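Local coordinates for protein calreticulin, putative (Trypanosoma cruzi, PDB 5HCF) that acts as a lectin-like chaperone of the calreticulin family, with carbohydrate- and peptide-binding properties, and probably assists glycoprotein folding, at residues K234-L237 against D238-K242. Residues are numbered along the deposited sequence; the frame is centred on the assembly and turned at random.
Sequences KEVL and DLVEK
The carboxylate of D238 presents one face to the carbonyl oxygen of K234, which sits almost squarely above the carboxylate carbon, 3.1 Å from D238 CG to K234 O. OD1 and OD2 of D238 lie to the sides of this point; all three oxygens are acceptors, so no hydrogen bond joins them. With CG set beside its own backbone N (chi1 -75°), the acid folds back over the preceding turn. K234 O is instead gripped by the amide of D238, at 2.7 Å from D238 N, the N-H meeting it at 154°. The same i to i+4 pattern continues with L239 N on E235 O, V240 N on V236 O and E241 N on L237 O; V240 N also makes a weak i to i+3 hydrogen bond to L237 O. This is about two and a half turns of helix 233-243, which follows the last long strand of a concanavalin-type β-sandwich and packs on the sheet containing strands 2-6, 69-76 and 223-230. V236 and V240 form the buried ridge, both touching S72. CG2 of V240 lies 3.2 Å from V236 O. V236 CG1 and V240 CG2 are a loose apolar pair at 4.5 Å. L239 CB packs 3.3 Å from V236 O.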
ATOM      1  N   LYS A 234       4.411  -7.498 -15.208  1.00 53.76           N
ATOM      2  CA  LYS A 234       5.655  -7.036 -15.822  1.00 55.72           C
ATOM      3  C   LYS A 234       5.595  -5.555 -16.154  1.00 53.78           C
ATOM      4  O   LYS A 234       6.573  -4.831 -15.972  1.00 54.73           O
ATOM      5  CB  LYS A 234       5.985  -7.831 -17.088  1.00 59.85           C
ATOM      6  CG  LYS A 234       6.605  -9.194 -16.821  1.00 61.48           C
ATOM      7  CD  LYS A 234       6.532 -10.090 -18.048  1.00 63.71           C
ATOM      8  CE  LYS A 234       7.122 -11.462 -17.767  1.00 63.16           C
ATOM      9  NZ  LYS A 234       6.974 -12.356 -18.945  1.00 65.05           N
ATOM     10  N   GLU A 235       4.445  -5.117 -16.656  1.00 51.72           N
ATOM     11  CA  GLU A 235       4.230  -3.714 -16.985  1.00 51.59           C
ATOM     12  C   GLU A 235       4.488  -2.801 -15.788  1.00 49.06           C
ATOM     13  O   GLU A 235       5.152  -1.768 -15.904  1.00 49.25           O
ATOM     14  CB  GLU A 235       2.809  -3.502 -17.499  1.00 52.32           C
ATOM     15  CG  GLU A 235       2.681  -2.308 -18.417  1.00 56.66           C
ATOM     16  CD  GLU A 235       1.304  -2.188 -19.020  1.00 59.60           C
ATOM     17  OE1 GLU A 235       0.335  -2.143 -18.237  1.00 58.33           O
ATOM     18  OE2 GLU A 235       1.191  -2.131 -20.264  1.00 63.00           O
ATOM     19  N   VAL A 236       3.957  -3.195 -14.639  1.00 46.38           N
ATOM     20  CA  VAL A 236       4.122  -2.430 -13.415  1.00 43.89           C
ATOM     21  C   VAL A 236       5.564  -2.479 -12.918  1.00 43.10           C
ATOM     22  O   VAL A 236       6.112  -1.464 -12.487  1.00 41.50           O
ATOM     23  CB  VAL A 236       3.179  -2.944 -12.315  1.00 41.25           C
ATOM     24  CG1 VAL A 236       3.527  -2.319 -10.975  1.00 40.33           C
ATOM     25  CG2 VAL A 236       1.733  -2.666 -12.696  1.00 39.64           C
ATOM     26  N   LEU A 237       6.174  -3.659 -12.985  1.00 44.42           N
ATOM     27  CA  LEU A 237       7.560  -3.825 -12.554  1.00 46.40           C
ATOM     28  C   LEU A 237       8.508  -3.064 -13.477  1.00 50.28           C
ATOM     29  O   LEU A 237       9.532  -2.549 -13.033  1.00 54.03           O
ATOM     30  CB  LEU A 237       7.936  -5.307 -12.503  1.00 46.59           C
ATOM     31  CG  LEU A 237       7.214  -6.131 -11.431  1.00 43.92           C
ATOM     32  CD1 LEU A 237       7.538  -7.614 -11.562  1.00 44.00           C
ATOM     33  CD2 LEU A 237       7.567  -5.621 -10.037  1.00 41.91           C
ATOM     34  N   ASP A 238       8.161  -2.989 -14.759  1.00 50.57           N
ATOM     35  CA  ASP A 238       8.915  -2.168 -15.701  1.00 53.55           C
ATOM     36  C   ASP A 238       8.841  -0.703 -15.295  1.00 52.53           C
ATOM     37  O   ASP A 238       9.824   0.033 -15.385  1.00 55.11           O
ATOM     38  CB  ASP A 238       8.386  -2.342 -17.123  1.00 56.20           C
ATOM     39  CG  ASP A 238       8.803  -3.658 -17.743  1.00 59.33           C
ATOM     40  OD1 ASP A 238       9.775  -4.268 -17.243  1.00 59.55           O
ATOM     41  OD2 ASP A 238       8.158  -4.081 -18.728  1.00 61.15           O
ATOM     42  N   LEU A 239       7.662  -0.291 -14.846  1.00 48.90           N
ATOM     43  CA  LEU A 239       7.435   1.086 -14.431  1.00 47.46           C
ATOM     44  C   LEU A 239       8.179   1.395 -13.134  1.00 49.18           C
ATOM     45  O   LEU A 239       8.550   2.541 -12.880  1.00 52.36           O
ATOM     46  CB  LEU A 239       5.937   1.344 -14.259  1.00 42.52           C
ATOM     47  CG  LEU A 239       5.465   2.797 -14.231  1.00 42.29           C
ATOM     48  CD1 LEU A 239       5.803   3.479 -15.539  1.00 46.74           C
ATOM     49  CD2 LEU A 239       3.972   2.867 -13.962  1.00 40.90           C
ATOM     50  N   VAL A 240       8.388   0.363 -12.317  1.00 46.30           N
ATOM     51  CA  VAL A 240       9.123   0.507 -11.063  1.00 43.95           C
ATOM     52  C   VAL A 240      10.610   0.714 -11.347  1.00 45.04           C
ATOM     53  O   VAL A 240      11.279   1.478 -10.655  1.00 44.38           O
ATOM     54  CB  VAL A 240       8.938  -0.717 -10.138  1.00 41.86           C
ATOM     55  CG1 VAL A 240       9.886  -0.632  -8.953  1.00 38.43           C
ATOM     56  CG2 VAL A 240       7.504  -0.804  -9.649  1.00 37.66           C
ATOM     57  N   GLU A 241      11.120   0.033 -12.367  1.00 47.26           N
ATOM     58  CA  GLU A 241      12.494   0.240 -12.797  1.00 52.03           C
ATOM     59  C   GLU A 241      12.705   1.669 -13.267  1.00 52.06           C
ATOM     60  O   GLU A 241      13.723   2.287 -12.959  1.00 52.18           O
ATOM     61  CB  GLU A 241      12.867  -0.739 -13.910  1.00 57.40           C
ATOM     62  CG  GLU A 241      13.727  -1.897 -13.441  1.00 60.84           C
ATOM     63  CD  GLU A 241      15.107  -1.442 -12.997  1.00 65.13           C
ATOM     64  OE1 GLU A 241      15.657  -0.511 -13.623  1.00 66.32           O
ATOM     65  OE2 GLU A 241      15.642  -2.015 -12.023  1.00 66.95           O
ATOM     66  N   LYS A 242      11.736   2.186 -14.012  1.00 53.40           N
ATOM     67  CA  LYS A 242      11.811   3.542 -14.541  1.00 55.63           C
ATOM     68  C   LYS A 242      11.801   4.590 -13.433  1.00 53.81           C
ATOM     69  O   LYS A 242      12.632   5.499 -13.416  1.00 55.34           O
ATOM     70  CB  LYS A 242      10.640   3.811 -15.484  1.00 57.10           C
ATOM     71  CG  LYS A 242      10.609   5.235 -16.013  1.00 60.33           C
ATOM     72  CD  LYS A 242       9.290   5.554 -16.701  1.00 60.84           C
ATOM     73  CE  LYS A 242       9.137   4.831 -18.023  1.00 62.98           C
ATOM     74  NZ  LYS A 242       7.807   5.113 -18.634  1.00 63.13           N
TER